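Local coordinates for protein sialidase B (Streptococcus pneumoniae serotype 4, PDB 4XJW) that catalyses the cleavage of terminal sialic acid residues from oligosaccharides, glycoproteins and glycolipids, acting as a sialidase of glycosyl hydrolase family 33, at residues A[517-522]-A[613-618]; A[574-579]-A[583-588]. The protein carries 1 engineered substitution. One frame throughout, in Å; residues are numbered along the deposited sequence.

Contact 1: A[517-522]-A[613-618]; sequences FFRTTT and YAYSAI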
ATOM      1  N   PHE A 517      -8.082   7.008  18.049  1.00  8.55           N
ATOM      2  CA  PHE A 517      -7.144   7.981  17.490  1.00 11.94           C
ATOM      3  C   PHE A 517      -7.482   8.179  16.027  1.00 12.02           C
ATOM      4  O   PHE A 517      -7.713   7.209  15.302  1.00 12.81           O
ATOM      5  CB  PHE A 517      -5.700   7.489  17.638  1.00 10.93           C
ATOM      6  CG  PHE A 517      -5.301   7.224  19.063  1.00 10.92           C
ATOM      7  CD1 PHE A 517      -4.858   8.256  19.883  1.00 13.41           C
ATOM      8  CD2 PHE A 517      -5.393   5.951  19.588  1.00 13.87           C
ATOM      9  CE1 PHE A 517      -4.493   8.019  21.189  1.00 12.49           C
ATOM     10  CE2 PHE A 517      -5.035   5.702  20.907  1.00 17.11           C
ATOM     11  CZ  PHE A 517      -4.589   6.734  21.709  1.00 12.70           C
ATOM     12  N   PHE A 518      -7.536   9.428  15.573  1.00 12.11           N
ATOM     13  CA  PHE A 518      -7.910   9.655  14.182  1.00 12.49           C
ATOM     14  C   PHE A 518      -7.233  10.818  13.480  1.00 12.67           C
ATOM     15  O   PHE A 518      -6.787  11.779  14.100  1.00 13.13           O
ATOM     16  CB  PHE A 518      -9.437   9.705  13.995  1.00 10.79           C
ATOM     17  CG  PHE A 518     -10.122  10.861  14.698  1.00 12.84           C
ATOM     18  CD1 PHE A 518     -10.333  10.829  16.067  1.00 13.86           C
ATOM     19  CD2 PHE A 518     -10.575  11.953  13.970  1.00 13.18           C
ATOM     20  CE1 PHE A 518     -10.982  11.880  16.711  1.00 15.98           C
ATOM     21  CE2 PHE A 518     -11.229  12.996  14.597  1.00 12.31           C
ATOM     22  CZ  PHE A 518     -11.430  12.959  15.973  1.00 14.60           C
ATOM     23  N   ARG A 519      -7.153  10.669  12.168  1.00 10.03           N
ATOM     24  CA  ARG A 519      -6.568  11.643  11.264  1.00 10.91           C
ATOM     25  C   ARG A 519      -7.483  12.857  11.142  1.00 10.93           C
ATOM     26  O   ARG A 519      -8.709  12.713  11.139  1.00 10.53           O
ATOM     27  CB  ARG A 519      -6.405  10.950   9.905  1.00 11.00           C
ATOM     28  CG  ARG A 519      -5.997  11.832   8.747  1.00 12.36           C
ATOM     29  CD  ARG A 519      -5.958  10.980   7.484  1.00 11.41           C
ATOM     30  NE  ARG A 519      -5.827  11.806   6.292  1.00 13.59           N
ATOM     31  CZ  ARG A 519      -5.773  11.324   5.059  1.00 15.50           C
ATOM     32  NH1 ARG A 519      -5.830  10.016   4.860  1.00 14.11           N
ATOM     33  NH2 ARG A 519      -5.652  12.151   4.029  1.00 12.95           N
ATOM     34  N   THR A 520      -6.881  14.049  11.032  1.00 11.57           N
ATOM     35  CA  THR A 520      -7.626  15.305  10.895  1.00 12.85           C
ATOM     36  C   THR A 520      -7.034  16.187   9.799  1.00 17.01           C
ATOM     37  O   THR A 520      -6.163  15.768   9.036  1.00 15.15           O
ATOM     38  CB  THR A 520      -7.641  16.142  12.194  1.00 14.97           C
ATOM     39  OG1 THR A 520      -6.342  16.697  12.441  1.00 14.73           O
ATOM     40  CG2 THR A 520      -8.081  15.300  13.383  1.00 14.77           C
ATOM     41  N   THR A 521      -7.489  17.439   9.759  1.00 14.51           N
ATOM     42  CA  THR A 521      -7.001  18.415   8.787  1.00 17.24           C
ATOM     43  C   THR A 521      -6.179  19.497   9.478  1.00 19.22           C
ATOM     44  O   THR A 521      -5.820  20.502   8.866  1.00 19.05           O
ATOM     45  CB  THR A 521      -8.167  19.067   8.029  1.00 16.13           C
ATOM     46  OG1 THR A 521      -9.140  19.544   8.967  1.00 20.57           O
ATOM     47  CG2 THR A 521      -8.814  18.079   7.073  1.00 19.65           C
ATOM     48  N   THR A 522      -5.882  19.281  10.755  1.00 14.64           N
ATOM     49  CA  THR A 522      -5.232  20.282  11.605  1.00 13.55           C
ATOM     50  C   THR A 522      -3.720  20.124  11.732  1.00 14.26           C
ATOM     51  O   THR A 522      -3.065  20.968  12.341  1.00 17.19           O
ATOM     52  CB  THR A 522      -5.800  20.251  13.044  1.00 16.61           C
ATOM     53  OG1 THR A 522      -5.306  19.093  13.733  1.00 18.99           O
ATOM     54  CG2 THR A 522      -7.311  20.221  13.034  1.00 18.53           C
ATOM     55  N   TYR A 613       6.985   7.095   4.510  1.00  8.27           N
ATOM     56  CA  TYR A 613       6.198   6.271   5.420  1.00  9.35           C
ATOM     57  C   TYR A 613       4.773   6.778   5.384  1.00  8.71           C
ATOM     58  O   TYR A 613       4.516   7.928   5.739  1.00  9.90           O
ATOM     59  CB  TYR A 613       6.752   6.388   6.842  1.00 10.78           C
ATOM     60  CG  TYR A 613       6.206   5.365   7.825  1.00  7.98           C
ATOM     61  CD1 TYR A 613       5.021   5.579   8.534  1.00  8.89           C
ATOM     62  CD2 TYR A 613       6.906   4.196   8.072  1.00  8.95           C
ATOM     63  CE1 TYR A 613       4.544   4.620   9.468  1.00  9.47           C
ATOM     64  CE2 TYR A 613       6.454   3.248   8.982  1.00 10.07           C
ATOM     65  CZ  TYR A 613       5.273   3.459   9.668  1.00 10.74           C
ATOM     66  OH  TYR A 613       4.876   2.482  10.559  1.00 12.75           O
ATOM     67  N   ALA A 614       3.843   5.948   4.925  1.00  7.93           N
ATOM     68  CA  ALA A 614       2.474   6.401   4.742  1.00  8.27           C
ATOM     69  C   ALA A 614       1.495   5.590   5.583  1.00  9.14           C
ATOM     70  O   ALA A 614       1.600   5.606   6.803  1.00  9.25           O
ATOM     71  CB  ALA A 614       2.093   6.448   3.248  1.00 10.56           C
ATOM     72  N   TYR A 615       0.541   4.907   4.960  1.00  8.94           N
ATOM     73  CA  TYR A 615      -0.387   4.099   5.733  1.00  7.45           C
ATOM     74  C   TYR A 615       0.351   2.921   6.360  1.00  7.69           C
ATOM     75  O   TYR A 615       1.366   2.437   5.831  1.00  8.53           O
ATOM     76  CB  TYR A 615      -1.558   3.584   4.892  1.00 10.08           C
ATOM     77  CG  TYR A 615      -2.633   4.593   4.575  1.00  9.98           C
ATOM     78  CD1 TYR A 615      -2.325   5.920   4.296  1.00 11.79           C
ATOM     79  CD2 TYR A 615      -3.963   4.209   4.502  1.00  8.66           C
ATOM     80  CE1 TYR A 615      -3.326   6.830   3.975  1.00 10.90           C
ATOM     81  CE2 TYR A 615      -4.958   5.111   4.184  1.00  9.39           C
ATOM     82  CZ  TYR A 615      -4.629   6.412   3.905  1.00 10.11           C
ATOM     83  OH  TYR A 615      -5.620   7.318   3.575  1.00 11.99           O
ATOM     84  N   SER A 616      -0.165   2.470   7.494  1.00  8.52           N
ATOM     85  CA  SER A 616       0.525   1.453   8.255  1.00  8.58           C
ATOM     86  C   SER A 616      -0.409   0.570   9.051  1.00  8.93           C
ATOM     87  O   SER A 616      -1.552   0.916   9.358  1.00  9.74           O
ATOM     88  CB  SER A 616       1.548   2.107   9.181  1.00  8.81           C
ATOM     89  OG  SER A 616       0.888   2.811  10.226  1.00 10.16           O
ATOM     90  N   ALA A 617       0.120  -0.606   9.382  1.00  6.98           N
ATOM     91  CA  ALA A 617      -0.567  -1.580  10.205  1.00  8.42           C
ATOM     92  C   ALA A 617       0.392  -2.049  11.291  1.00  8.86           C
ATOM     93  O   ALA A 617       1.561  -2.368  11.009  1.00  9.88           O
ATOM     94  CB  ALA A 617      -1.029  -2.747   9.337  1.00  8.95           C
ATOM     95  N   ILE A 618      -0.090  -2.086  12.534  1.00  9.42           N
ATOM     96  CA  ILE A 618       0.706  -2.654  13.615  1.00 11.57           C
ATOM     97  C   ILE A 618      -0.059  -3.690  14.425  1.00 11.41           C
ATOM     98  O   ILE A 618      -1.265  -3.574  14.646  1.00 10.22           O
ATOM     99  CB  ILE A 618       1.297  -1.572  14.551  1.00 10.93           C
ATOM    100  CG1 ILE A 618       0.199  -0.694  15.162  1.00 12.33           C
ATOM    101  CG2 ILE A 618       2.354  -0.731  13.809  1.00 13.63           C
ATOM    102  CD1 ILE A 618       0.748   0.243  16.238  1.00 14.84           C
TER
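R519 and Y615, both buried, meet between two blades of a sialidase beta-propeller, each on a loop beside the end of a strand of a different blade. R519 is a substrate-binding arginine by similarity, probably part of the arginine triad that grips the sialic acid carboxylate in this family. Y615 is, again by similarity, the nucleophile.

Arginine suits its place because its long chain and the tyrosine ring together span the 11.2 Å between the CA atoms of R519 and Y615. Its CG stands anti to the backbone N (chi1 171°) and the chain then runs extended as far as NE, carrying the guanidinium across to the tyrosine. The two side chains cross at about a right angle, and the guanidinium and ring planes are 87° apart. Tyrosine brings a hydroxyl out on a rigid ring, and R519 NH1 donates to Y615 OH at 3.0 Å, in the guanidinium plane; with an N-H...O angle of 120° this bond is bent and weak.

The stronger partner of both is E503, predicted to be an active-site residue: its carboxylate makes a salt bridge with R519 NH1 and a hydrogen bond with Y615 OH. R519 NE is tied to the carbonyl O of Y551, which, with the E503 salt bridge, helps fix the rotation of the guanidinium. The phenol touches mainly through its oxygen; the carbon behind it, Y615 CZ, lies 3.9 Å from R519 NH1.

Contact 2: A[574-579]-A[583-588]; sequences TPNSRS and GGQLVV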
ATOM      1  N   THR A 574       2.679   6.095  12.704  1.00  8.60           N
ATOM      2  CA  THR A 574       2.306   7.239  11.876  1.00  8.64           C
ATOM      3  C   THR A 574       3.562   7.882  11.335  1.00 10.46           C
ATOM      4  O   THR A 574       4.615   7.794  11.964  1.00 10.53           O
ATOM      5  CB  THR A 574       1.534   8.292  12.723  1.00 12.38           C
ATOM      6  OG1 THR A 574       1.289   9.474  11.942  1.00 14.11           O
ATOM      7  CG2 THR A 574       2.321   8.668  13.966  1.00 13.40           C
ATOM      8  N   PRO A 575       3.462   8.554  10.174  1.00  9.79           N
ATOM      9  CA  PRO A 575       4.517   9.513   9.839  1.00  9.84           C
ATOM     10  C   PRO A 575       4.542  10.613  10.904  1.00  9.63           C
ATOM     11  O   PRO A 575       3.497  10.987  11.453  1.00 12.09           O
ATOM     12  CB  PRO A 575       4.043  10.090   8.502  1.00 10.05           C
ATOM     13  CG  PRO A 575       2.543   9.906   8.521  1.00  8.26           C
ATOM     14  CD  PRO A 575       2.384   8.549   9.174  1.00  9.38           C
ATOM     15  N   ASN A 576       5.723  11.126  11.201  1.00 10.91           N
ATOM     16  CA  ASN A 576       5.819  12.291  12.084  1.00 12.69           C
ATOM     17  C   ASN A 576       6.513  13.385  11.311  1.00 14.42           C
ATOM     18  O   ASN A 576       7.742  13.508  11.348  1.00 15.69           O
ATOM     19  CB  ASN A 576       6.604  11.944  13.352  1.00 14.37           C
ATOM     20  CG  ASN A 576       6.503  13.024  14.418  1.00 14.97           C
ATOM     21  OD1 ASN A 576       6.083  14.149  14.148  1.00 16.54           O
ATOM     22  ND2 ASN A 576       6.894  12.683  15.640  1.00 17.23           N
ATOM     23  N   SER A 577       5.713  14.152  10.577  1.00 11.37           N
ATOM     24  CA  SER A 577       6.236  15.165   9.654  1.00 15.06           C
ATOM     25  C   SER A 577       5.137  16.154   9.327  1.00 14.16           C
ATOM     26  O   SER A 577       3.994  15.758   9.115  1.00 11.22           O
ATOM     27  CB  SER A 577       6.727  14.507   8.354  1.00 14.80           C
ATOM     28  OG  SER A 577       7.057  15.495   7.379  1.00 14.77           O
ATOM     29  N   ARG A 578       5.475  17.445   9.288  1.00 14.49           N
ATOM     30  CA  ARG A 578       4.522  18.472   8.864  1.00 15.67           C
ATOM     31  C   ARG A 578       4.513  18.630   7.350  1.00 13.69           C
ATOM     32  O   ARG A 578       3.666  19.333   6.796  1.00 16.02           O
ATOM     33  CB  ARG A 578       4.867  19.830   9.481  1.00 19.10           C
ATOM     34  CG  ARG A 578       4.745  19.903  10.976  1.00 25.33           C
ATOM     35  CD  ARG A 578       5.152  21.280  11.481  1.00 35.53           C
ATOM     36  NE  ARG A 578       4.274  21.737  12.551  1.00 44.17           N
ATOM     37  CZ  ARG A 578       4.448  22.868  13.224  1.00 48.45           C
ATOM     38  NH1 ARG A 578       5.475  23.657  12.941  1.00 47.17           N
ATOM     39  NH2 ARG A 578       3.595  23.208  14.181  1.00 50.75           N
ATOM     40  N   SER A 579       5.456  17.960   6.694  1.00 15.29           N
ATOM     41  CA  SER A 579       5.786  18.224   5.293  1.00 13.32           C
ATOM     42  C   SER A 579       5.252  17.187   4.306  1.00 16.23           C
ATOM     43  O   SER A 579       4.714  17.538   3.259  1.00 15.68           O
ATOM     44  CB  SER A 579       7.303  18.337   5.150  1.00 17.66           C
ATOM     45  OG  SER A 579       7.669  18.641   3.824  1.00 21.16           O
ATOM     46  N   GLY A 583       9.261  10.019   7.564  1.00 12.50           N
ATOM     47  CA  GLY A 583       9.650  10.088   8.962  1.00 12.42           C
ATOM     48  C   GLY A 583       8.769   9.222   9.844  1.00 11.89           C
ATOM     49  O   GLY A 583       8.241   9.666  10.870  1.00 12.52           O
ATOM     50  N   GLY A 584       8.611   7.968   9.439  1.00 12.39           N
ATOM     51  CA  GLY A 584       7.734   7.055  10.158  1.00 10.81           C
ATOM     52  C   GLY A 584       8.214   6.762  11.558  1.00 11.02           C
ATOM     53  O   GLY A 584       9.417   6.631  11.791  1.00 10.93           O
ATOM     54  N   GLN A 585       7.273   6.710  12.494  1.00  8.00           N
ATOM     55  CA  GLN A 585       7.614   6.424  13.887  1.00 10.39           C
ATOM     56  C   GLN A 585       6.639   5.460  14.530  1.00  9.79           C
ATOM     57  O   GLN A 585       5.470   5.398  14.159  1.00 10.17           O
ATOM     58  CB  GLN A 585       7.627   7.710  14.720  1.00 12.88           C
ATOM     59  CG  GLN A 585       8.715   8.694  14.337  1.00 11.01           C
ATOM     60  CD  GLN A 585       8.804   9.869  15.296  1.00 14.35           C
ATOM     61  OE1 GLN A 585       7.943  10.054  16.161  1.00 12.88           O
ATOM     62  NE2 GLN A 585       9.843  10.685  15.131  1.00 20.51           N
ATOM     63  N   LEU A 586       7.136   4.719  15.509  1.00 11.89           N
ATOM     64  CA  LEU A 586       6.263   4.128  16.505  1.00  8.28           C
ATOM     65  C   LEU A 586       6.386   5.009  17.731  1.00 10.80           C
ATOM     66  O   LEU A 586       7.500   5.357  18.141  1.00 14.32           O
ATOM     67  CB  LEU A 586       6.683   2.713  16.870  1.00 10.97           C
ATOM     68  CG  LEU A 586       6.711   1.678  15.762  1.00 12.59           C
ATOM     69  CD1 LEU A 586       6.891   0.311  16.395  1.00 17.91           C
ATOM     70  CD2 LEU A 586       5.442   1.709  14.938  1.00 13.29           C
ATOM     71  N   VAL A 587       5.253   5.375  18.315  1.00 12.79           N
ATOM     72  CA  VAL A 587       5.268   6.231  19.497  1.00 12.57           C
ATOM     73  C   VAL A 587       4.643   5.449  20.645  1.00 11.82           C
ATOM     74  O   VAL A 587       3.496   5.015  20.550  1.00 13.93           O
ATOM     75  CB  VAL A 587       4.523   7.557  19.248  1.00 12.24           C
ATOM     76  CG1 VAL A 587       4.682   8.484  20.444  1.00 18.25           C
ATOM     77  CG2 VAL A 587       5.046   8.248  17.968  1.00 15.32           C
ATOM     78  N   VAL A 588       5.408   5.250  21.721  1.00 14.89           N
ATOM     79  CA  VAL A 588       4.924   4.500  22.874  1.00 14.63           C
ATOM     80  C   VAL A 588       4.404   5.450  23.948  1.00 16.75           C
ATOM     81  O   VAL A 588       5.135   6.334  24.399  1.00 16.09           O
ATOM     82  CB  VAL A 588       6.035   3.623  23.477  1.00 13.60           C
ATOM     83  CG1 VAL A 588       5.505   2.837  24.667  1.00 16.59           C
ATOM     84  CG2 VAL A 588       6.621   2.673  22.431  1.00 14.61           C
TER
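Q585 and T574 form a hydrogen-bonded pair in an antiparallel beta hairpin, the two middle strands of one four-stranded propeller blade. T574 N donates to Q585 O at 3.2 Å, and Q585 N returns a bond to T574 O at 2.9 Å. Toward the turn, P575 faces G584 in a non-hydrogen-bonded pair, where the missing N-H of proline costs nothing between these strands and the bare glycine lets the P575 and G584 CA atoms come within 4.1 Å. At G583 the positive phi of 66° is readily adopted by glycine, and its O takes the N-H of N576 at 2.9 Å.

The side chain of Q585 leads from this ladder to N576. CB of Q585 lies 4.1 Å from T574 O, and CG is 4.0 Å from N576 CB. CG lies beside the backbone N and the chain is extended beyond it, which carries CD out to 3.6 Å from N576 CB. NE2 lies near N576 CB and ND2. Glutamine and asparagine suit this partly exposed end of the hairpin by pairing amide with amide, their planes 79° apart. N576 OD1 also accepts from Q547 N, and Q585 OE1 is shared with H603 ND1. The Q585 tip ends in a nearly straight bond (177°): N576 ND2 reaches OE1 at 2.9 Å from above the glutamine's carbonyl plane.

Overall arrangement
The centres of the two contacts lie about 9 Å apart in the catalytic propeller, and contact 2 is nested along the chain inside the loop closed by contact 1. In order come strand 513-518, the hairpin 569-575 and 584-592, and strand 616-620, which belong to three separate antiparallel sheets. Contact 1 thus reaches between blades, whereas contact 2 joins the two middle strands of one blade near their turn. They touch where the ring of Y613 packs on the hairpin, its CG 3.3 Å from G584 CA. The hairpin turn also carries R581, a substrate-binding residue by similarity whose side chain is about 3 Å from that of R519 at the nearest atoms, consistent with the two contacts bordering one substrate pocket.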